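Local structure of putative nisin-resistance protein (4Y68) at residues 124-129 with 165-170; 143-148 with 172-177; 155-160 with 218-223; 229-234 with 251-256. The protein is a putative serine peptidase of family S41 that probably gives the bacterium resistance to the lantibiotic nisin by cleaving it. All blocks are in the same frame, centred on the assembly; numbering follows the deposited sequence.

Contact 1. Residues 124-129 with 165-170; sequences PSISKL and MIPMIG
The loop after strand 118-122 of the S41 peptidase fold lays Ile126 over Pro167 and Met168 on helix 165-171. No hydrogen bond crosses here; three apolar side chains do the work. The CG2 branch of Ile126 makes both of its side-chain contacts, standing 4.1 Å from Pro167 CG and meeting the tip of Met168 as the two chains run past each other in opposite senses. That branch reaches the helix because CG1 is turned trans to the backbone N (chi1 170°), putting CG2 between N and the carbonyl carbon. Proline, which has no N-H to give, is readily accommodated in the first turn of a helix, and its compact ring packs against Ile126 on the loop and against Ile134 and Tyr137 of helix 131-147. Methionine suits the other position because it is long, unbranched and flexible. Its chain is extended beyond CG, with chi2 at -170°, and carries the methyl up to the loop backbone. That backbone is held by other bonds: Pro124 O is joined to Tyr137 OH, and Ser125 OG to Thr161 N. Met168 CE ends 3.9 Å from Ile126 N and 4.0 Å from Pro124 O.

Contact 2. Residues 143-148 with 172-177; sequences NILMEK and LASILP
No aromatic ring, amide or carboxylate takes part where Leu145 and Met146 meet Leu172, Ser174 and Ile175, so the contact has no ring faces or edges to stack. Branched aliphatic groups, a thioether and one hydroxyl fill the interface instead. Leu145, on the last turns of helix 131-147, is the central side chain. One branch, CD1, does most of its touching: it lies 4.0 Å from Ile175 CD1, with the two side chains crossing at about a right angle, and 4.1 Å from Leu172 CD2. Nearer the backbone, Leu145 CB rests 3.5 Å from Ser174 OG. A leucine fits well, because its fork spreads two methyls from a single stem: here CD1 enters the angle between Leu172 and Ile175. The small serine lets the two backbones come close, the CA atoms of Leu145 and Ser174 being 7.2 Å apart. Met146 flanks the same serine, its sulfur SD 3.6 Å from Ser174 CB; bends at chi2 (-62°) and chi3 (-58°) curl the chain instead of sending it straight out from the helix. Helix 131-147 is the connection of a beta-alpha-beta crossover between the parallel strands 118-122 and 152-156, and Leu145 also touches Ile121 and Leu153 on those strands. The segment 172-177, with its short 3-10 turn, thus closes over the side of the crossover helix. With no hydrogen bond or salt bridge between the segments, their association rests on shape and on the burial of hydrocarbon, with the Met146 sulfur packed at the margin.

Contact 3. Residues 155-160 with 218-223; sequences LDLSNN and IAIITN
Asn223 leans toward the turn at Ser158 and Asn159, and its side chain can be followed outward. CB starts the approach; with chi1 at 67° the next atom, CG, sits between the backbone N and carbonyl carbon and comes 3.7 Å from Ser158 CA. Beyond it the amide divides its tasks. OD1 accepts the N-H of Asn159 at 2.9 Å, and also that of Lys225. ND2 donates to Asn159 OD1, again at 2.9 Å; this acceptor lies in the amide plane of Asn223, while the nitrogen stands above the carbonyl plane of Asn159, the two amide planes being 57° apart. Asparagine suits both places, offering donor and acceptor on one short stem, and Asn159 tolerates the positive phi required in the type II turn from Leu157 to Asn160. Behind this turn, strands 152-156 and 218-222 are parallel neighbours in the central mixed sheet. Leu155 N bonds to Ala219 O, and Leu155 O receives Ile221 N, both at 2.8 Å; Leu157 N continues the pattern to Ile221 O. On the face bearing Leu155, its CD1 packs 3.7 Å from Ile218 CG2. Asp156, on the other face, forms an Asx turn: OD1 takes Ser158 N from above the carboxylate plane and Ser158 OG through its syn lone pair.

Contact 4. Residues 229-234 with 251-256; sequences SAEMTF and AGYTTV
Glu231 extends from helix 229-235 with its carboxylate facing the N-H groups of Gly252 and Tyr253, so that a helix of the S41 peptidase fold and the loop between strands 243-247 and 256-261 are joined by a side chain gripping backbone. The two oxygens share the task. OE1 accepts Tyr253 N at 2.8 Å through its syn lone pair, and OE2 accepts Gly252 N at 2.9 Å, also on the syn side but from out of the carboxylate plane; a weak, longer bond runs from Tyr253 N to OE2. Each oxygen has a further partner, OE1 in Ser228 N and OE2 in Thr250 OG1, which helps fix the rotation of the group. Glutamate suits the place because its chain, extended beyond CG (chi2 176°), is long enough to reach the loop N-H groups. Gly252 suits its own because, at its backbone angles, a CB would press on the preceding carbonyl O. Thr254, the centre of an inverse gamma turn, comes alongside the stem of the glutamate: its CG2 lies 3.9 Å from Glu231 CB, while its OG1 bonds to Thr286 O. The ring of Tyr253 leads away from the helix and makes a cation-pi contact with Lys89. Met232, one residue along the helix, takes the opposite shape to Glu231. It is bent at chi2 (63°) and again at chi3, and it folds against the loop, with SD 4.1 Å from Thr254 CA. That curl brings its methyl to two backbone carbonyls: Met232 CE lies 3.9 Å from Tyr253 O and 3.6 Å from Thr255 O.

All four contacts lie in the S41 peptidase region. Contacts 1, 2 and 3 interleave along the chain, whereas contact 4 opens after each of them has closed. Contact 3 joins two parallel strands of the mixed sheet and the turn beyond; contact 2 joins the crossover helix 131-147 to the loop after helix 165-171, and touches contact 3 through Ile175 and Leu155. Contacts 3 and 4 have centres about 12 Å apart, contacts 1 and 4 about 13 Å, and contacts 2 and 4, the most distant pair, about 21 Å. Helix 229-235 meets helix 165-171 and the 155-160 turn, with Ala230 against Asn160, so sheet, helices and loops form one continuous core of the probable peptidase domain.

Contact 1. Residues 124-129 with 165-170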
loop_
_atom_site.group_PDB
_atom_site.type_symbol
_atom_site.label_atom_id
_atom_site.label_comp_id
_atom_site.label_asym_id
_atom_site.label_seq_id
_atom_site.Cartn_x
_atom_site.Cartn_y
_atom_site.Cartn_z
ATOM N N PRO A 124 8.375 -6.717 -5.556
ATOM C CA PRO A 124 8.565 -6.765 -4.101
ATOM C C PRO A 124 8.207 -5.485 -3.364
ATOM O O PRO A 124 8.038 -4.435 -3.991
ATOM C CB PRO A 124 10.068 -7.013 -3.971
ATOM C CG PRO A 124 10.624 -6.200 -5.098
ATOM C CD PRO A 124 9.625 -6.353 -6.245
ATOM N N SER A 125 8.128 -5.587 -2.042
ATOM C CA SER A 125 8.029 -4.425 -1.145
ATOM C C SER A 125 9.094 -3.375 -1.395
ATOM O O SER A 125 10.268 -3.694 -1.508
ATOM C CB SER A 125 8.150 -4.852 0.321
ATOM O OG SER A 125 7.463 -6.063 0.584
ATOM N N ILE A 126 8.679 -2.120 -1.453
ATOM C CA ILE A 126 9.594 -0.988 -1.410
ATOM C C ILE A 126 8.913 0.148 -0.670
ATOM O O ILE A 126 7.771 0.503 -0.982
ATOM C CB ILE A 126 10.001 -0.496 -2.801
ATOM C CG1 ILE A 126 10.765 0.827 -2.684
ATOM C CG2 ILE A 126 8.774 -0.333 -3.698
ATOM C CD1 ILE A 126 11.358 1.306 -4.005
ATOM N N SER A 127 9.626 0.715 0.297
ATOM C CA SER A 127 9.089 1.759 1.157
ATOM C C SER A 127 9.784 3.080 0.942
ATOM O O SER A 127 9.442 4.077 1.589
ATOM C CB SER A 127 9.223 1.361 2.620
ATOM O OG SER A 127 7.978 0.857 3.070
ATOM N N LYS A 128 10.778 3.078 0.053
ATOM C CA LYS A 128 11.585 4.260 -0.161
ATOM C C LYS A 128 10.749 5.365 -0.750
ATOM O O LYS A 128 9.751 5.104 -1.426
ATOM C CB LYS A 128 12.782 3.937 -1.042
ATOM C CG LYS A 128 13.985 3.469 -0.211
ATOM C CD LYS A 128 15.033 2.797 -1.070
ATOM C CE LYS A 128 16.223 2.297 -0.246
ATOM N NZ LYS A 128 17.144 1.478 -1.093
ATOM N N LEU A 129 11.143 6.598 -0.435
ATOM C CA LEU A 129 10.465 7.816 -0.888
ATOM C C LEU A 129 11.310 8.570 -1.898
ATOM O O LEU A 129 10.781 9.246 -2.766
ATOM C CB LEU A 129 10.162 8.761 0.289
ATOM C CG LEU A 129 9.282 8.249 1.422
ATOM C CD1 LEU A 129 9.019 9.369 2.428
ATOM C CD2 LEU A 129 7.985 7.708 0.813
ATOM N N MET A 165 3.146 3.098 -2.885
ATOM C CA MET A 165 2.292 2.786 -4.043
ATOM C C MET A 165 2.842 3.296 -5.392
ATOM O O MET A 165 2.690 2.643 -6.418
ATOM C CB MET A 165 0.896 3.374 -3.843
ATOM C CG MET A 165 0.003 2.536 -2.955
ATOM S SD MET A 165 -0.993 1.389 -3.879
ATOM C CE MET A 165 -2.153 2.467 -4.652
ATOM N N ILE A 166 3.500 4.443 -5.364
ATOM C CA ILE A 166 3.886 5.168 -6.579
ATOM C C ILE A 166 4.776 4.377 -7.573
ATOM O O ILE A 166 4.465 4.314 -8.762
ATOM C CB ILE A 166 4.587 6.488 -6.188
ATOM C CG1 ILE A 166 3.553 7.462 -5.622
ATOM C CG2 ILE A 166 5.271 7.111 -7.379
ATOM C CD1 ILE A 166 4.156 8.791 -5.150
ATOM N N PRO A 167 5.875 3.775 -7.094
ATOM C CA PRO A 167 6.696 2.940 -7.985
ATOM C C PRO A 167 6.025 1.619 -8.395
ATOM O O PRO A 167 6.314 1.067 -9.474
ATOM C CB PRO A 167 7.951 2.671 -7.146
ATOM C CG PRO A 167 7.560 2.994 -5.720
ATOM C CD PRO A 167 6.558 4.076 -5.826
ATOM N N MET A 168 5.140 1.104 -7.541
ATOM C CA MET A 168 4.416 -0.130 -7.856
ATOM C C MET A 168 3.406 0.087 -8.965
ATOM O O MET A 168 3.419 -0.611 -9.988
ATOM C CB MET A 168 3.704 -0.685 -6.613
ATOM C CG MET A 168 4.650 -1.207 -5.585
ATOM S SD MET A 168 3.837 -2.111 -4.267
ATOM C CE MET A 168 5.121 -1.864 -3.049
ATOM N N ILE A 169 2.514 1.047 -8.766
ATOM C CA ILE A 169 1.518 1.313 -9.784
ATOM C C ILE A 169 2.216 1.873 -11.007
ATOM O O ILE A 169 1.933 1.462 -12.123
ATOM C CB ILE A 169 0.433 2.302 -9.316
ATOM C CG1 ILE A 169 -0.430 1.685 -8.212
ATOM C CG2 ILE A 169 -0.451 2.682 -10.502
ATOM C CD1 ILE A 169 -1.170 0.441 -8.627
ATOM N N GLY A 170 3.129 2.809 -10.790
ATOM C CA GLY A 170 3.871 3.430 -11.879
ATOM C C GLY A 170 4.609 2.482 -12.825
ATOM O O GLY A 170 4.518 2.605 -14.047
#

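Contact 2. Residues 143-148 with 172-177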
loop_
_atom_site.group_PDB
_atom_site.type_symbol
_atom_site.label_atom_id
_atom_site.label_comp_id
_atom_site.label_asym_id
_atom_site.label_seq_id
_atom_site.Cartn_x
_atom_site.Cartn_y
_atom_site.Cartn_z
ATOM N N ASN A 143 10.956 -1.153 -18.242
ATOM C CA ASN A 143 11.816 -1.760 -19.254
ATOM C C ASN A 143 11.394 -3.170 -19.588
ATOM O O ASN A 143 11.323 -3.538 -20.758
ATOM C CB ASN A 143 13.276 -1.783 -18.831
ATOM C CG ASN A 143 14.139 -2.566 -19.820
ATOM O OD1 ASN A 143 14.238 -3.795 -19.744
ATOM N ND2 ASN A 143 14.734 -1.859 -20.778
ATOM N N ILE A 144 11.106 -3.955 -18.560
ATOM C CA ILE A 144 10.694 -5.335 -18.771
ATOM C C ILE A 144 9.446 -5.411 -19.615
ATOM O O ILE A 144 9.388 -6.190 -20.555
ATOM C CB ILE A 144 10.435 -6.071 -17.451
ATOM C CG1 ILE A 144 11.763 -6.286 -16.707
ATOM C CG2 ILE A 144 9.694 -7.394 -17.733
ATOM C CD1 ILE A 144 11.599 -6.862 -15.314
ATOM N N LEU A 145 8.456 -4.585 -19.277
ATOM C CA LEU A 145 7.145 -4.653 -19.916
ATOM C C LEU A 145 7.161 -4.061 -21.326
ATOM O O LEU A 145 6.454 -4.550 -22.198
ATOM C CB LEU A 145 6.091 -3.934 -19.062
ATOM C CG LEU A 145 5.716 -4.592 -17.724
ATOM C CD1 LEU A 145 4.820 -3.695 -16.871
ATOM C CD2 LEU A 145 5.051 -5.928 -17.948
ATOM N N MET A 146 7.976 -3.027 -21.545
ATOM C CA MET A 146 7.975 -2.306 -22.823
ATOM C C MET A 146 9.009 -2.831 -23.844
ATOM O O MET A 146 8.754 -2.813 -25.049
ATOM C CB MET A 146 8.205 -0.803 -22.586
ATOM C CG MET A 146 7.035 -0.062 -21.881
ATOM S SD MET A 146 5.435 -0.035 -22.749
ATOM C CE MET A 146 5.870 0.738 -24.310
ATOM N N GLU A 147 10.155 -3.309 -23.368
ATOM C CA GLU A 147 11.242 -3.711 -24.259
ATOM C C GLU A 147 11.564 -5.207 -24.309
ATOM O O GLU A 147 12.547 -5.603 -24.929
ATOM C CB GLU A 147 12.496 -2.967 -23.862
ATOM C CG GLU A 147 12.244 -1.501 -23.636
ATOM C CD GLU A 147 13.243 -0.669 -24.356
ATOM O OE1 GLU A 147 13.777 -1.167 -25.363
ATOM O OE2 GLU A 147 13.509 0.467 -23.923
ATOM N N LYS A 148 10.771 -6.039 -23.647
ATOM C CA LYS A 148 11.006 -7.471 -23.713
ATOM C C LYS A 148 9.934 -8.103 -24.568
ATOM O O LYS A 148 8.877 -7.520 -24.808
ATOM C CB LYS A 148 11.010 -8.123 -22.332
ATOM C CG LYS A 148 12.101 -7.636 -21.385
ATOM C CD LYS A 148 13.495 -7.991 -21.860
ATOM C CE LYS A 148 14.481 -7.818 -20.713
ATOM N NZ LYS A 148 15.886 -7.875 -21.161
ATOM N N LEU A 172 3.939 -0.480 -13.423
ATOM C CA LEU A 172 2.976 -1.338 -14.101
ATOM C C LEU A 172 2.028 -0.537 -14.992
ATOM O O LEU A 172 1.018 -1.070 -15.476
ATOM C CB LEU A 172 2.180 -2.145 -13.078
ATOM C CG LEU A 172 3.056 -3.024 -12.168
ATOM C CD1 LEU A 172 2.306 -3.574 -10.954
ATOM C CD2 LEU A 172 3.695 -4.168 -12.953
ATOM N N ALA A 173 2.369 0.729 -15.220
ATOM C CA ALA A 173 1.475 1.660 -15.911
ATOM C C ALA A 173 1.073 1.139 -17.275
ATOM O O ALA A 173 -0.084 1.238 -17.663
ATOM C CB ALA A 173 2.120 3.040 -16.049
ATOM N N SER A 174 2.031 0.571 -17.998
ATOM C CA SER A 174 1.776 0.108 -19.357
ATOM C C SER A 174 0.714 -0.992 -19.437
ATOM O O SER A 174 0.147 -1.230 -20.517
ATOM C CB SER A 174 3.092 -0.386 -20.008
ATOM O OG SER A 174 3.397 -1.728 -19.636
ATOM N N ILE A 175 0.435 -1.676 -18.325
ATOM C CA ILE A 175 -0.605 -2.711 -18.356
ATOM C C ILE A 175 -1.828 -2.363 -17.507
ATOM O O ILE A 175 -2.670 -3.222 -17.233
ATOM C CB ILE A 175 -0.087 -4.110 -17.904
ATOM C CG1 ILE A 175 0.708 -4.024 -16.607
ATOM C CG2 ILE A 175 0.775 -4.770 -19.005
ATOM C CD1 ILE A 175 1.219 -5.360 -16.130
ATOM N N LEU A 176 -1.952 -1.101 -17.127
ATOM C CA LEU A 176 -3.129 -0.660 -16.372
ATOM C C LEU A 176 -3.923 0.421 -17.128
ATOM O O LEU A 176 -3.385 1.147 -17.948
ATOM C CB LEU A 176 -2.721 -0.136 -14.988
ATOM C CG LEU A 176 -2.353 -1.141 -13.880
ATOM C CD1 LEU A 176 -1.633 -0.426 -12.738
ATOM C CD2 LEU A 176 -3.562 -1.869 -13.365
ATOM N N PRO A 177 -5.213 0.539 -16.828
ATOM C CA PRO A 177 -6.089 1.514 -17.477
ATOM C C PRO A 177 -5.668 2.927 -17.144
ATOM O O PRO A 177 -5.198 3.147 -16.023
ATOM C CB PRO A 177 -7.473 1.214 -16.867
ATOM C CG PRO A 177 -7.358 -0.129 -16.306
ATOM C CD PRO A 177 -5.944 -0.299 -15.868
#

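Contact 3. Residues 155-160 with 218-223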
loop_
_atom_site.group_PDB
_atom_site.type_symbol
_atom_site.label_atom_id
_atom_site.label_comp_id
_atom_site.label_asym_id
_atom_site.label_seq_id
_atom_site.Cartn_x
_atom_site.Cartn_y
_atom_site.Cartn_z
ATOM N N LEU A 155 2.669 -11.987 -12.719
ATOM C CA LEU A 155 3.000 -10.908 -11.809
ATOM C C LEU A 155 2.928 -11.481 -10.427
ATOM O O LEU A 155 1.866 -11.874 -9.992
ATOM C CB LEU A 155 2.028 -9.752 -11.944
ATOM C CG LEU A 155 1.883 -9.100 -13.315
ATOM C CD1 LEU A 155 0.902 -7.945 -13.207
ATOM C CD2 LEU A 155 3.233 -8.628 -13.830
ATOM N N ASP A 156 4.055 -11.520 -9.731
ATOM C CA ASP A 156 4.137 -12.206 -8.451
ATOM C C ASP A 156 4.242 -11.201 -7.309
ATOM O O ASP A 156 5.262 -10.508 -7.160
ATOM C CB ASP A 156 5.326 -13.173 -8.446
ATOM C CG ASP A 156 5.433 -13.964 -7.155
ATOM O OD1 ASP A 156 4.450 -13.984 -6.354
ATOM O OD2 ASP A 156 6.504 -14.573 -6.948
ATOM N N LEU A 157 3.165 -11.138 -6.520
ATOM C CA LEU A 157 3.042 -10.234 -5.382
ATOM C C LEU A 157 3.173 -10.969 -4.055
ATOM O O LEU A 157 2.912 -10.375 -3.010
ATOM C CB LEU A 157 1.689 -9.486 -5.423
ATOM C CG LEU A 157 1.419 -8.562 -6.634
ATOM C CD1 LEU A 157 -0.056 -8.233 -6.778
ATOM C CD2 LEU A 157 2.243 -7.282 -6.599
ATOM N N SER A 158 3.529 -12.258 -4.096
ATOM C CA SER A 158 3.834 -13.008 -2.856
ATOM C C SER A 158 4.768 -12.224 -1.955
ATOM O O SER A 158 5.746 -11.650 -2.428
ATOM C CB SER A 158 4.486 -14.365 -3.156
ATOM O OG SER A 158 3.691 -15.165 -4.014
ATOM N N ASN A 159 4.480 -12.190 -0.664
ATOM C CA ASN A 159 5.405 -11.600 0.291
ATOM C C ASN A 159 5.635 -10.111 0.117
ATOM O O ASN A 159 6.511 -9.559 0.773
ATOM C CB ASN A 159 6.771 -12.307 0.230
ATOM C CG ASN A 159 6.659 -13.809 0.487
ATOM O OD1 ASN A 159 5.772 -14.247 1.213
ATOM N ND2 ASN A 159 7.552 -14.601 -0.129
ATOM N N ASN A 160 4.898 -9.462 -0.780
ATOM C CA ASN A 160 5.000 -8.003 -0.893
ATOM C C ASN A 160 4.049 -7.397 0.129
ATOM O O ASN A 160 2.836 -7.492 -0.027
ATOM C CB ASN A 160 4.677 -7.536 -2.319
ATOM C CG ASN A 160 4.734 -6.026 -2.491
ATOM O OD1 ASN A 160 4.682 -5.256 -1.525
ATOM N ND2 ASN A 160 4.808 -5.590 -3.745
ATOM N N ILE A 218 -2.690 -11.882 -18.332
ATOM C CA ILE A 218 -1.874 -11.627 -17.163
ATOM C C ILE A 218 -2.334 -12.522 -16.023
ATOM O O ILE A 218 -3.519 -12.523 -15.662
ATOM C CB ILE A 218 -1.947 -10.159 -16.726
ATOM C CG1 ILE A 218 -1.257 -9.249 -17.746
ATOM C CG2 ILE A 218 -1.319 -9.977 -15.338
ATOM C CD1 ILE A 218 -1.535 -7.772 -17.536
ATOM N N ALA A 219 -1.398 -13.285 -15.459
ATOM C CA ALA A 219 -1.687 -14.038 -14.250
ATOM C C ALA A 219 -1.037 -13.356 -13.046
ATOM O O ALA A 219 0.144 -13.020 -13.069
ATOM C CB ALA A 219 -1.208 -15.468 -14.381
ATOM N N ILE A 220 -1.813 -13.146 -11.996
ATOM C CA ILE A 220 -1.300 -12.496 -10.803
ATOM C C ILE A 220 -1.263 -13.449 -9.624
ATOM O O ILE A 220 -2.262 -14.073 -9.303
ATOM C CB ILE A 220 -2.153 -11.277 -10.400
ATOM C CG1 ILE A 220 -2.231 -10.266 -11.536
ATOM C CG2 ILE A 220 -1.550 -10.595 -9.207
ATOM C CD1 ILE A 220 -3.036 -9.072 -11.174
ATOM N N ILE A 221 -0.124 -13.535 -8.951
ATOM C CA ILE A 221 -0.005 -14.444 -7.813
ATOM C C ILE A 221 0.061 -13.670 -6.496
ATOM O O ILE A 221 0.763 -12.657 -6.392
ATOM C CB ILE A 221 1.244 -15.357 -7.950
ATOM C CG1 ILE A 221 1.164 -16.159 -9.242
ATOM C CG2 ILE A 221 1.403 -16.272 -6.728
ATOM C CD1 ILE A 221 2.399 -17.036 -9.514
ATOM N N THR A 222 -0.697 -14.133 -5.508
ATOM C CA THR A 222 -0.702 -13.542 -4.185
ATOM C C THR A 222 -0.547 -14.651 -3.149
ATOM O O THR A 222 -0.889 -15.800 -3.417
ATOM C CB THR A 222 -2.009 -12.763 -3.920
ATOM O OG1 THR A 222 -3.119 -13.667 -3.895
ATOM C CG2 THR A 222 -2.259 -11.706 -4.999
ATOM N N ASN A 223 -0.045 -14.324 -1.960
ATOM C CA ASN A 223 -0.091 -15.283 -0.863
ATOM C C ASN A 223 -0.544 -14.565 0.399
ATOM O O ASN A 223 -0.905 -13.399 0.317
ATOM C CB ASN A 223 1.254 -16.005 -0.673
ATOM C CG ASN A 223 2.377 -15.100 -0.191
ATOM O OD1 ASN A 223 2.226 -13.890 -0.113
ATOM N ND2 ASN A 223 3.534 -15.707 0.129
#

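Contact 4. Residues 229-234 with 251-256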
loop_
_atom_site.group_PDB
_atom_site.type_symbol
_atom_site.label_atom_id
_atom_site.label_comp_id
_atom_site.label_asym_id
_atom_site.label_seq_id
_atom_site.Cartn_x
_atom_site.Cartn_y
_atom_site.Cartn_z
ATOM N N SER A 229 -0.282 -1.752 0.229
ATOM C CA SER A 229 -0.059 -1.198 -1.110
ATOM C C SER A 229 -0.131 -2.291 -2.173
ATOM O O SER A 229 -0.619 -2.076 -3.291
ATOM C CB SER A 229 1.302 -0.504 -1.190
ATOM O OG SER A 229 1.288 0.796 -0.626
ATOM N N ALA A 230 0.390 -3.457 -1.817
ATOM C CA ALA A 230 0.401 -4.604 -2.700
ATOM C C ALA A 230 -1.018 -5.080 -2.932
ATOM O O ALA A 230 -1.365 -5.478 -4.037
ATOM C CB ALA A 230 1.263 -5.732 -2.107
ATOM N N GLU A 231 -1.841 -5.053 -1.881
ATOM C CA GLU A 231 -3.238 -5.432 -2.043
ATOM C C GLU A 231 -3.983 -4.406 -2.922
ATOM O O GLU A 231 -4.751 -4.788 -3.787
ATOM C CB GLU A 231 -3.916 -5.573 -0.696
ATOM C CG GLU A 231 -3.524 -6.820 0.035
ATOM C CD GLU A 231 -4.134 -6.876 1.395
ATOM O OE1 GLU A 231 -3.740 -6.045 2.257
ATOM O OE2 GLU A 231 -5.027 -7.723 1.588
ATOM N N MET A 232 -3.717 -3.114 -2.722
ATOM C CA MET A 232 -4.364 -2.083 -3.539
ATOM C C MET A 232 -3.835 -2.077 -4.974
ATOM O O MET A 232 -4.550 -1.675 -5.893
ATOM C CB MET A 232 -4.196 -0.691 -2.921
ATOM C CG MET A 232 -5.493 -0.199 -2.240
ATOM S SD MET A 232 -5.922 -1.279 -0.855
ATOM C CE MET A 232 -4.598 -0.728 0.233
ATOM N N THR A 233 -2.587 -2.505 -5.157
ATOM C CA THR A 233 -2.071 -2.773 -6.486
ATOM C C THR A 233 -2.814 -3.950 -7.101
ATOM O O THR A 233 -3.192 -3.898 -8.271
ATOM C CB THR A 233 -0.562 -3.068 -6.479
ATOM O OG1 THR A 233 0.122 -1.891 -6.070
ATOM C CG2 THR A 233 -0.082 -3.450 -7.886
ATOM N N PHE A 234 -3.009 -5.009 -6.316
ATOM C CA PHE A 234 -3.818 -6.136 -6.762
ATOM C C PHE A 234 -5.218 -5.669 -7.154
ATOM O O PHE A 234 -5.712 -6.062 -8.184
ATOM C CB PHE A 234 -3.913 -7.210 -5.663
ATOM C CG PHE A 234 -4.670 -8.452 -6.071
ATOM C CD1 PHE A 234 -4.824 -8.794 -7.400
ATOM C CD2 PHE A 234 -5.228 -9.280 -5.114
ATOM C CE1 PHE A 234 -5.520 -9.934 -7.772
ATOM C CE2 PHE A 234 -5.928 -10.427 -5.478
ATOM C CZ PHE A 234 -6.072 -10.750 -6.808
ATOM N N ALA A 251 -3.387 -10.607 2.943
ATOM C CA ALA A 251 -3.259 -10.435 4.392
ATOM C C ALA A 251 -4.454 -9.726 4.998
ATOM O O ALA A 251 -4.720 -9.874 6.183
ATOM C CB ALA A 251 -1.974 -9.677 4.733
ATOM N N GLY A 252 -5.171 -8.950 4.198
ATOM C CA GLY A 252 -6.350 -8.256 4.694
ATOM C C GLY A 252 -6.046 -6.892 5.280
ATOM O O GLY A 252 -6.524 -6.562 6.366
ATOM N N TYR A 253 -5.255 -6.087 4.564
ATOM C CA TYR A 253 -4.964 -4.716 5.006
ATOM C C TYR A 253 -5.472 -3.772 3.929
ATOM O O TYR A 253 -4.811 -2.792 3.540
ATOM C CB TYR A 253 -3.466 -4.530 5.307
ATOM C CG TYR A 253 -3.053 -5.249 6.588
ATOM C CD1 TYR A 253 -2.967 -4.573 7.792
ATOM C CD2 TYR A 253 -2.792 -6.608 6.588
ATOM C CE1 TYR A 253 -2.622 -5.222 8.960
ATOM C CE2 TYR A 253 -2.458 -7.281 7.754
ATOM C CZ TYR A 253 -2.368 -6.578 8.937
ATOM O OH TYR A 253 -2.018 -7.232 10.095
ATOM N N THR A 254 -6.666 -4.097 3.442
ATOM C CA THR A 254 -7.297 -3.326 2.399
ATOM C C THR A 254 -7.988 -2.128 3.045
ATOM O O THR A 254 -9.207 -2.088 3.184
ATOM C CB THR A 254 -8.295 -4.182 1.572
ATOM O OG1 THR A 254 -9.033 -5.054 2.446
ATOM C CG2 THR A 254 -7.532 -5.053 0.559
ATOM N N THR A 255 -7.178 -1.162 3.472
ATOM C CA THR A 255 -7.677 0.164 3.796
ATOM C C THR A 255 -6.637 1.185 3.384
ATOM O O THR A 255 -5.432 0.901 3.375
ATOM C CB THR A 255 -8.016 0.334 5.295
ATOM O OG1 THR A 255 -6.958 -0.211 6.105
ATOM C CG2 THR A 255 -9.325 -0.372 5.621
ATOM N N VAL A 256 -7.103 2.378 3.034
ATOM C CA VAL A 256 -6.188 3.474 2.749
ATOM C C VAL A 256 -5.679 4.127 4.049
ATOM O O VAL A 256 -6.455 4.411 4.973
ATOM C CB VAL A 256 -6.875 4.510 1.842
ATOM C CG1 VAL A 256 -6.116 5.841 1.857
ATOM C CG2 VAL A 256 -7.004 3.952 0.417
#